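Local coordinates for protein concanavalin B (Canavalia ensiformis, PDB 6CAF) that may act as a carbohydrate-binding protein of jack bean seeds, a chitinase-like member of glycosyl hydrolase family 18, at residues R39-L44 / L289-A294; N52-F57 / G101-L106; F206-V211 / N246-L251. One frame throughout, in Å; residues are numbered along the deposited sequence.

Contact 1 (R39-L44 / L289-A294)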
loop_
_atom_site.group_PDB
_atom_site.type_symbol
_atom_site.label_atom_id
_atom_site.label_comp_id
_atom_site.label_asym_id
_atom_site.label_seq_id
_atom_site.Cartn_x
_atom_site.Cartn_y
_atom_site.Cartn_z
ATOM N N ARG A 39 15.028 4.807 7.072
ATOM C CA ARG A 39 15.896 4.399 8.167
ATOM C C ARG A 39 15.167 4.273 9.503
ATOM O O ARG A 39 15.346 3.299 10.249
ATOM C CB ARG A 39 17.067 5.375 8.290
ATOM C CG ARG A 39 18.014 5.054 9.433
ATOM C CD ARG A 39 19.163 6.056 9.532
ATOM N NE ARG A 39 20.211 5.737 8.568
ATOM C CZ ARG A 39 21.256 4.955 8.823
ATOM N NH1 ARG A 39 22.149 4.729 7.870
ATOM N NH2 ARG A 39 21.436 4.428 10.034
ATOM N N GLU A 40 14.325 5.178 9.778
ATOM C CA GLU A 40 13.642 5.285 11.064
ATOM C C GLU A 40 12.591 4.186 11.291
ATOM O O GLU A 40 12.030 4.082 12.389
ATOM C CB GLU A 40 13.012 6.683 11.230
ATOM C CG GLU A 40 14.040 7.818 11.297
ATOM C CD GLU A 40 14.490 8.338 9.893
ATOM O OE1 GLU A 40 14.087 7.828 8.840
ATOM O OE2 GLU A 40 15.261 9.318 9.880
ATOM N N ASP A 41 12.287 3.471 10.193
ATOM C CA ASP A 41 11.349 2.375 10.288
ATOM C C ASP A 41 11.972 1.152 10.939
ATOM O O ASP A 41 11.273 0.196 11.247
ATOM C CB ASP A 41 10.861 1.951 8.906
ATOM C CG ASP A 41 10.021 2.988 8.228
ATOM O OD1 ASP A 41 9.342 3.778 8.911
ATOM O OD2 ASP A 41 10.001 2.953 6.975
ATOM N N GLY A 42 13.288 1.136 11.106
ATOM C CA GLY A 42 13.955 -0.042 11.617
ATOM C C GLY A 42 14.015 -1.171 10.584
ATOM O O GLY A 42 13.841 -0.965 9.380
ATOM N N LEU A 43 14.289 -2.377 11.065
ATOM C CA LEU A 43 14.504 -3.505 10.192
ATOM C C LEU A 43 13.194 -4.047 9.633
ATOM O O LEU A 43 12.182 -4.120 10.324
ATOM C CB LEU A 43 15.212 -4.629 10.905
ATOM C CG LEU A 43 16.600 -4.285 11.417
ATOM C CD1 LEU A 43 17.176 -5.570 11.975
ATOM C CD2 LEU A 43 17.534 -3.763 10.349
ATOM N N LEU A 44 13.258 -4.488 8.379
ATOM C CA LEU A 44 12.149 -5.232 7.780
ATOM C C LEU A 44 11.876 -6.500 8.601
ATOM O O LEU A 44 10.723 -6.822 8.904
ATOM C CB LEU A 44 12.459 -5.585 6.311
ATOM C CG LEU A 44 11.374 -6.427 5.658
ATOM C CD1 LEU A 44 10.054 -5.707 5.607
ATOM C CD2 LEU A 44 11.781 -6.822 4.240
ATOM N N LEU A 289 -1.263 1.422 7.599
ATOM C CA LEU A 289 -0.669 2.476 8.406
ATOM C C LEU A 289 0.549 3.097 7.722
ATOM O O LEU A 289 1.531 2.404 7.383
ATOM C CB LEU A 289 -0.284 1.942 9.775
ATOM C CG LEU A 289 -1.473 1.483 10.615
ATOM C CD1 LEU A 289 -1.027 0.771 11.882
ATOM C CD2 LEU A 289 -2.386 2.625 10.942
ATOM N N TRP A 290 0.446 4.420 7.548
ATOM C CA TRP A 290 1.560 5.253 7.148
ATOM C C TRP A 290 2.151 5.811 8.446
ATOM O O TRP A 290 1.488 6.637 9.086
ATOM C CB TRP A 290 1.091 6.404 6.231
ATOM C CG TRP A 290 2.208 7.325 5.913
ATOM C CD1 TRP A 290 2.401 8.556 6.427
ATOM C CD2 TRP A 290 3.356 7.025 5.120
ATOM N NE1 TRP A 290 3.629 9.068 5.992
ATOM C CE2 TRP A 290 4.211 8.150 5.157
ATOM C CE3 TRP A 290 3.704 5.955 4.290
ATOM C CZ2 TRP A 290 5.432 8.191 4.461
ATOM C CZ3 TRP A 290 4.924 6.003 3.594
ATOM C CH2 TRP A 290 5.766 7.106 3.675
ATOM N N ASN A 291 3.337 5.390 8.901
ATOM C CA ASN A 291 4.212 4.354 8.378
ATOM C C ASN A 291 4.774 3.556 9.569
ATOM O O ASN A 291 4.344 3.737 10.728
ATOM C CB ASN A 291 5.321 4.962 7.535
ATOM C CG ASN A 291 6.203 5.906 8.337
ATOM O OD1 ASN A 291 5.980 6.177 9.513
ATOM N ND2 ASN A 291 7.253 6.384 7.695
ATOM N N ARG A 292 5.714 2.655 9.302
ATOM C CA ARG A 292 6.223 1.796 10.344
ATOM C C ARG A 292 6.841 2.629 11.485
ATOM O O ARG A 292 6.606 2.324 12.656
ATOM C CB ARG A 292 7.211 0.807 9.772
ATOM C CG ARG A 292 7.910 -0.051 10.805
ATOM C CD ARG A 292 6.997 -0.925 11.627
ATOM N NE ARG A 292 7.815 -1.773 12.466
ATOM C CZ ARG A 292 7.571 -2.158 13.714
ATOM N NH1 ARG A 292 6.383 -1.993 14.223
ATOM N NH2 ARG A 292 8.518 -2.774 14.413
ATOM N N GLN A 293 7.629 3.644 11.148
ATOM C CA GLN A 293 8.231 4.498 12.170
ATOM C C GLN A 293 7.173 5.049 13.109
ATOM O O GLN A 293 7.318 5.009 14.345
ATOM C CB GLN A 293 8.984 5.667 11.507
ATOM C CG GLN A 293 9.536 6.697 12.474
ATOM C CD GLN A 293 10.156 7.920 11.848
ATOM O OE1 GLN A 293 10.231 8.067 10.637
ATOM N NE2 GLN A 293 10.610 8.821 12.704
ATOM N N ALA A 294 6.113 5.616 12.538
ATOM C CA ALA A 294 5.088 6.215 13.356
ATOM C C ALA A 294 4.356 5.180 14.206
ATOM O O ALA A 294 3.997 5.446 15.357
ATOM C CB ALA A 294 4.131 7.007 12.487
HETATM O O HOH W 1 11.063 -2.150 12.541
HETATM O O HOH W 2 8.167 4.494 5.535
#
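D41 and Q293 make the tight part of this contact. The backbone N of Q293 donates to D41 OD1 over 2.8 Å, meeting the carboxylate on its anti side and 31° out of its plane, while Q293 CB packs 3.2 Å from the same OD1. The other oxygen, OD2, takes the backbone N-H groups of G37 and Q38 and a water shared with N291 ND2, so the buried carboxylate is held at both ends. N291 caps the same helix: its OD1 accepts from A294 N at 3.1 Å, and the helix start probably favours the negative charge of D41. R292 runs the opposite way alongside D41, CG 3.4 Å from D41 O; its guanidinium goes on to Y53 OH and T47, with one water linking NH2 to D41 O and L43 O. The solvent side is held by contact alone: E40 and Q293 run abreast, Q293 OE1 3.2 Å from E40 CB, before the E40 carboxylate turns away. With an alanine at Q293 the amide lying along E40 is gone, and the E40 side chain would probably turn more freely. With its cis W290-N291 peptide, the last strand of this TIM barrel ends as is characteristic of family 18 chitinases.

Contact 2 (N52-F57 / G101-L106)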
loop_
_atom_site.group_PDB
_atom_site.type_symbol
_atom_site.label_atom_id
_atom_site.label_comp_id
_atom_site.label_asym_id
_atom_site.label_seq_id
_atom_site.Cartn_x
_atom_site.Cartn_y
_atom_site.Cartn_z
ATOM N N ASN A 52 2.191 -8.089 13.760
ATOM C CA ASN A 52 1.103 -7.118 13.690
ATOM C C ASN A 52 0.522 -6.944 12.298
ATOM O O ASN A 52 -0.577 -6.427 12.185
ATOM C CB ASN A 52 1.575 -5.746 14.166
ATOM C CG ASN A 52 1.761 -5.665 15.668
ATOM O OD1 ASN A 52 1.871 -6.656 16.359
ATOM N ND2 ASN A 52 1.776 -4.455 16.166
ATOM N N TYR A 53 1.281 -7.361 11.289
ATOM C CA TYR A 53 1.002 -6.988 9.919
ATOM C C TYR A 53 0.795 -8.207 9.027
ATOM O O TYR A 53 1.559 -9.179 9.068
ATOM C CB TYR A 53 2.167 -6.180 9.368
ATOM C CG TYR A 53 2.628 -5.056 10.262
ATOM C CD1 TYR A 53 1.813 -3.966 10.542
ATOM C CD2 TYR A 53 3.873 -5.106 10.868
ATOM C CE1 TYR A 53 2.233 -2.931 11.351
ATOM C CE2 TYR A 53 4.308 -4.065 11.662
ATOM C CZ TYR A 53 3.493 -2.985 11.898
ATOM O OH TYR A 53 3.961 -1.921 12.639
ATOM N N LYS A 54 -0.234 -8.134 8.210
ATOM C CA LYS A 54 -0.431 -9.088 7.140
ATOM C C LYS A 54 0.251 -8.722 5.830
ATOM O O LYS A 54 0.532 -9.601 5.031
ATOM C CB LYS A 54 -1.918 -9.303 6.881
ATOM C CG LYS A 54 -2.283 -10.430 5.934
ATOM C CD LYS A 54 -2.897 -11.641 6.589
ATOM C CE LYS A 54 -3.298 -12.640 5.506
ATOM N NZ LYS A 54 -3.753 -11.951 4.261
ATOM N N ILE A 55 0.488 -7.435 5.641
ATOM C CA ILE A 55 1.062 -6.892 4.421
ATOM C C ILE A 55 2.105 -5.843 4.815
ATOM O O ILE A 55 1.822 -4.984 5.642
ATOM C CB ILE A 55 -0.024 -6.237 3.546
ATOM C CG1 ILE A 55 -1.039 -7.272 3.061
ATOM C CG2 ILE A 55 0.612 -5.460 2.416
ATOM C CD1 ILE A 55 -2.281 -6.667 2.449
ATOM N N VAL A 56 3.265 -5.913 4.170
ATOM C CA VAL A 56 4.262 -4.859 4.272
ATOM C C VAL A 56 4.531 -4.345 2.864
ATOM O O VAL A 56 4.841 -5.120 1.948
ATOM C CB VAL A 56 5.563 -5.368 4.922
ATOM C CG1 VAL A 56 6.620 -4.290 4.947
ATOM C CG2 VAL A 56 5.282 -5.867 6.314
ATOM N N PHE A 57 4.426 -3.034 2.706
ATOM C CA PHE A 57 4.760 -2.359 1.456
ATOM C C PHE A 57 6.200 -1.854 1.531
ATOM O O PHE A 57 6.499 -0.952 2.331
ATOM C CB PHE A 57 3.884 -1.124 1.223
ATOM C CG PHE A 57 2.408 -1.363 1.219
ATOM C CD1 PHE A 57 1.808 -2.188 0.289
ATOM C CD2 PHE A 57 1.604 -0.692 2.116
ATOM C CE1 PHE A 57 0.441 -2.326 0.268
ATOM C CE2 PHE A 57 0.238 -0.816 2.072
ATOM C CZ PHE A 57 -0.355 -1.655 1.164
ATOM N N GLY A 101 4.043 -15.853 6.666
ATOM C CA GLY A 101 2.715 -15.514 6.225
ATOM C C GLY A 101 2.469 -14.045 5.982
ATOM O O GLY A 101 1.338 -13.648 5.834
ATOM N N VAL A 102 3.518 -13.234 5.961
ATOM C CA VAL A 102 3.366 -11.819 5.687
ATOM C C VAL A 102 3.540 -11.625 4.183
ATOM O O VAL A 102 4.490 -12.124 3.585
ATOM C CB VAL A 102 4.402 -10.977 6.445
ATOM C CG1 VAL A 102 4.278 -9.513 6.106
ATOM C CG2 VAL A 102 4.300 -11.211 7.934
ATOM N N LYS A 103 2.618 -10.899 3.571
ATOM C CA LYS A 103 2.744 -10.576 2.159
ATOM C C LYS A 103 3.623 -9.345 2.014
ATOM O O LYS A 103 3.382 -8.353 2.681
ATOM C CB LYS A 103 1.376 -10.322 1.563
ATOM C CG LYS A 103 0.471 -11.520 1.559
ATOM C CD LYS A 103 -0.828 -11.231 0.861
ATOM C CE LYS A 103 -1.743 -12.441 0.871
ATOM N NZ LYS A 103 -2.437 -12.486 2.167
ATOM N N VAL A 104 4.628 -9.416 1.150
ATOM C CA VAL A 104 5.533 -8.308 0.955
ATOM C C VAL A 104 5.300 -7.779 -0.459
ATOM O O VAL A 104 5.447 -8.506 -1.450
ATOM C CB VAL A 104 6.983 -8.751 1.139
ATOM C CG1 VAL A 104 7.946 -7.606 0.929
ATOM C CG2 VAL A 104 7.196 -9.393 2.504
ATOM N N PHE A 105 4.907 -6.519 -0.531
ATOM C CA PHE A 105 4.644 -5.866 -1.796
ATOM C C PHE A 105 5.764 -4.871 -2.087
ATOM O O PHE A 105 6.387 -4.355 -1.156
ATOM C CB PHE A 105 3.352 -5.051 -1.717
ATOM C CG PHE A 105 2.055 -5.804 -1.807
ATOM C CD1 PHE A 105 1.757 -6.881 -1.072
ATOM C CD2 PHE A 105 1.083 -5.340 -2.649
ATOM C CE1 PHE A 105 0.525 -7.491 -1.145
ATOM C CE2 PHE A 105 -0.151 -5.943 -2.735
ATOM C CZ PHE A 105 -0.445 -7.009 -1.938
ATOM N N LEU A 106 5.971 -4.566 -3.375
ATOM C CA LEU A 106 6.715 -3.379 -3.754
ATOM C C LEU A 106 5.751 -2.243 -4.033
ATOM O O LEU A 106 4.832 -2.406 -4.837
ATOM C CB LEU A 106 7.572 -3.632 -5.004
ATOM C CG LEU A 106 8.413 -2.452 -5.450
ATOM C CD1 LEU A 106 9.495 -2.100 -4.458
ATOM C CD2 LEU A 106 8.994 -2.731 -6.824
#
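V56 sits between two backbone bonds to the neighbouring strand: its N donates to K103 O at 2.9 Å and its O accepts from F105 N at 2.8 Å. A third bond, K103 N to K54 O, starts the ladder, and I55 CA and V104 CA add C-H...O contacts to K103 O and V56 O. Strands 55-57 and 103-106 run parallel, their axes 22° apart. They are joined by a beta-alpha-beta crossover through helix 91-99, which closes in a Schellman motif with G101 as its C-prime residue; this is the second-to-third strand step of the TIM barrel. Apolar contacts lie on both faces. On the side turned to helix 44-49, V56 CG2 meets V102 CG1 at 3.8 Å. On the barrel's inner side, I55 CG2, put anti to the backbone N by chi1 of -64°, lies over a face of the F57 ring and touches F105 CD1 at 3.9 Å. Aromatic packing follows: F57 turns its edge to the face of F105 in a T-shaped pair, centroids 5.8 Å apart and planes at 89°, with F57 CD1 3.8 Å from F105 CB. As for charge, K54 and K103 lie alongside each other, pointing the same way; the 2.5 Å modelled from K54 NZ to K103 NZ is too short for two ammonium groups and is doubtful. K54 NZ has its opposite charge in E31, with which it forms a salt bridge.

Contact 3 (F206-V211 / N246-L251); sequences FDYIFV and NLFLEL
F248 uses its ring in two ways, giving a face to F210 and an edge to Y208. F210 and F248, one beside the other on adjacent strands, both carry CG anti to the carbonyl carbon, chi1 near -65°, and therefore project side by side in the same direction. Their rings form an offset stack, centroids 4.1 Å apart and planes 23° from parallel, with F210 CE2 set 3.3 Å from F248 CG. Y208 stands steeply to F248: the edge of F248 is directed at the Y208 face in a T-shaped arrangement, centroids 5.2 Å apart and planes at 76°, with F248 CE1 3.6 Å from Y208 CD1. One ring is thus fixed from its face and from its rim, and F57 adds its own edge-to-face contact with F210.

On the reverse of the sheet I209 CB meets L247 CD2 at 3.9 Å, and L247 packs on W233 and T237 of helix 227-239. E250 stretches its extended chain so that OE1 lies 4.0 Å from F210 CB, while the carboxylate is gripped by the hydroxyls of Y35 and Y214. At the other end N246 packs CB 3.2 Å from D207 O; its amide bonds to R283 and P242 O, and a water joins ND2 to F206 O. Four backbone bonds keep the strands in parallel register, the last from E250 N to V211 O at 2.8 Å. With helix 227-239 linking the strands, this is a beta-alpha-beta unit of the TIM barrel, its aromatic cluster packed in the barrel interior.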
loop_
_atom_site.group_PDB
_atom_site.type_symbol
_atom_site.label_atom_id
_atom_site.label_comp_id
_atom_site.label_asym_id
_atom_site.label_seq_id
_atom_site.Cartn_x
_atom_site.Cartn_y
_atom_site.Cartn_z
ATOM N N PHE A 206 -7.544 -4.144 -9.720
ATOM C CA PHE A 206 -6.926 -4.151 -8.416
ATOM C C PHE A 206 -7.608 -5.158 -7.496
ATOM O O PHE A 206 -8.828 -5.201 -7.384
ATOM C CB PHE A 206 -6.942 -2.784 -7.739
ATOM C CG PHE A 206 -6.054 -1.748 -8.375
ATOM C CD1 PHE A 206 -4.683 -1.917 -8.395
ATOM C CD2 PHE A 206 -6.581 -0.589 -8.924
ATOM C CE1 PHE A 206 -3.859 -0.952 -8.929
ATOM C CE2 PHE A 206 -5.747 0.370 -9.472
ATOM C CZ PHE A 206 -4.391 0.194 -9.462
ATOM N N ASP A 207 -6.783 -5.925 -6.800
ATOM C CA ASP A 207 -7.252 -6.773 -5.720
ATOM C C ASP A 207 -7.676 -5.999 -4.478
ATOM O O ASP A 207 -8.653 -6.372 -3.812
ATOM C CB ASP A 207 -6.180 -7.803 -5.343
ATOM C CG ASP A 207 -5.842 -8.733 -6.492
ATOM O OD1 ASP A 207 -6.661 -9.665 -6.678
ATOM O OD2 ASP A 207 -4.804 -8.512 -7.138
ATOM N N TYR A 208 -6.916 -4.956 -4.155
ATOM C CA TYR A 208 -7.129 -4.213 -2.931
ATOM C C TYR A 208 -7.012 -2.725 -3.212
ATOM O O TYR A 208 -6.129 -2.307 -3.981
ATOM C CB TYR A 208 -6.068 -4.530 -1.893
ATOM C CG TYR A 208 -5.946 -5.939 -1.437
ATOM C CD1 TYR A 208 -7.046 -6.710 -1.164
ATOM C CD2 TYR A 208 -4.686 -6.459 -1.151
ATOM C CE1 TYR A 208 -6.908 -8.018 -0.680
ATOM C CE2 TYR A 208 -4.523 -7.725 -0.614
ATOM C CZ TYR A 208 -5.639 -8.529 -0.418
ATOM O OH TYR A 208 -5.429 -9.792 0.110
ATOM N N ILE A 209 -7.851 -1.947 -2.533
ATOM C CA ILE A 209 -7.782 -0.501 -2.595
ATOM C C ILE A 209 -7.612 0.021 -1.172
ATOM O O ILE A 209 -8.434 -0.255 -0.295
ATOM C CB ILE A 209 -9.067 0.099 -3.201
ATOM C CG1 ILE A 209 -9.373 -0.501 -4.575
ATOM C CG2 ILE A 209 -8.994 1.605 -3.240
ATOM C CD1 ILE A 209 -8.394 -0.132 -5.635
ATOM N N PHE A 210 -6.523 0.755 -0.959
ATOM C CA PHE A 210 -6.170 1.346 0.318
ATOM C C PHE A 210 -6.438 2.852 0.230
ATOM O O PHE A 210 -5.627 3.598 -0.302
ATOM C CB PHE A 210 -4.685 1.077 0.600
ATOM C CG PHE A 210 -4.349 -0.365 0.805
ATOM C CD1 PHE A 210 -4.060 -1.194 -0.257
ATOM C CD2 PHE A 210 -4.345 -0.910 2.076
ATOM C CE1 PHE A 210 -3.747 -2.519 -0.055
ATOM C CE2 PHE A 210 -4.036 -2.243 2.279
ATOM C CZ PHE A 210 -3.772 -3.063 1.204
ATOM N N VAL A 211 -7.602 3.278 0.691
ATOM C CA VAL A 211 -8.003 4.655 0.503
ATOM C C VAL A 211 -7.337 5.522 1.563
ATOM O O VAL A 211 -7.460 5.251 2.760
ATOM C CB VAL A 211 -9.518 4.769 0.594
ATOM C CG1 VAL A 211 -9.948 6.220 0.410
ATOM C CG2 VAL A 211 -10.207 3.902 -0.449
ATOM N N ASN A 246 -12.431 -5.835 -0.288
ATOM C CA ASN A 246 -11.271 -5.314 -0.987
ATOM C C ASN A 246 -10.922 -3.876 -0.632
ATOM O O ASN A 246 -10.028 -3.332 -1.266
ATOM C CB ASN A 246 -11.418 -5.476 -2.498
ATOM C CG ASN A 246 -12.668 -4.833 -3.070
ATOM O OD1 ASN A 246 -13.346 -4.042 -2.422
ATOM N ND2 ASN A 246 -12.971 -5.180 -4.339
ATOM N N LEU A 247 -11.593 -3.311 0.378
ATOM C CA LEU A 247 -11.385 -1.921 0.757
ATOM C C LEU A 247 -10.725 -1.824 2.118
ATOM O O LEU A 247 -11.158 -2.447 3.090
ATOM C CB LEU A 247 -12.675 -1.142 0.782
ATOM C CG LEU A 247 -13.451 -1.018 -0.487
ATOM C CD1 LEU A 247 -14.675 -0.142 -0.247
ATOM C CD2 LEU A 247 -12.581 -0.455 -1.565
ATOM N N PHE A 248 -9.671 -1.020 2.158
ATOM C CA PHE A 248 -8.963 -0.754 3.379
ATOM C C PHE A 248 -8.951 0.739 3.644
ATOM O O PHE A 248 -8.939 1.531 2.690
ATOM C CB PHE A 248 -7.500 -1.164 3.276
ATOM C CG PHE A 248 -7.237 -2.624 3.111
ATOM C CD1 PHE A 248 -7.458 -3.251 1.900
ATOM C CD2 PHE A 248 -6.673 -3.364 4.158
ATOM C CE1 PHE A 248 -7.136 -4.580 1.727
ATOM C CE2 PHE A 248 -6.377 -4.708 3.992
ATOM C CZ PHE A 248 -6.587 -5.299 2.755
ATOM N N LEU A 249 -8.899 1.115 4.924
ATOM C CA LEU A 249 -8.618 2.503 5.285
ATOM C C LEU A 249 -7.128 2.668 5.493
ATOM O O LEU A 249 -6.549 2.030 6.389
ATOM C CB LEU A 249 -9.301 2.923 6.582
ATOM C CG LEU A 249 -10.813 2.843 6.600
ATOM C CD1 LEU A 249 -11.262 1.469 7.091
ATOM C CD2 LEU A 249 -11.367 3.898 7.546
ATOM N N GLU A 250 -6.489 3.534 4.706
ATOM C CA GLU A 250 -5.107 3.914 4.970
ATOM C C GLU A 250 -5.124 5.160 5.838
ATOM O O GLU A 250 -5.775 6.154 5.502
ATOM C CB GLU A 250 -4.296 4.148 3.704
ATOM C CG GLU A 250 -2.876 4.515 4.027
ATOM C CD GLU A 250 -2.003 4.655 2.816
ATOM O OE1 GLU A 250 -2.069 3.742 1.970
ATOM O OE2 GLU A 250 -1.179 5.595 2.761
ATOM N N LEU A 251 -4.414 5.063 6.954
ATOM C CA LEU A 251 -4.467 6.064 8.004
ATOM C C LEU A 251 -3.056 6.369 8.480
ATOM O O LEU A 251 -2.149 5.525 8.397
ATOM C CB LEU A 251 -5.252 5.490 9.185
ATOM C CG LEU A 251 -6.735 5.196 8.912
ATOM C CD1 LEU A 251 -7.344 4.421 10.070
ATOM C CD2 LEU A 251 -7.457 6.481 8.609
HETATM O O HOH W 3 -11.068 -6.608 -6.010
#

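Overall arrangement
From the N terminus the chain makes strand 31-36 and the turn 39-44, which waits until 289-294 for its partner; contact 1 closes the longest loop, bringing the exits of the first and last barrel strands together. Contacts 2 and 3 both nest inside it and follow one another in series. Contact 2 closes after helix 91-99, pairing strands 55-64 and 103-109; contact 3 closes after helix 227-239, pairing strands 208-212 and 247-252. All three reach the same curled sheet. Contacts 2 and 3, about 14 Å apart between centres, face each other through the barrel core, I55 against Y208. L44 of contact 1 packs on V56 of contact 2, and W290 N probably donates to L251 O of contact 3.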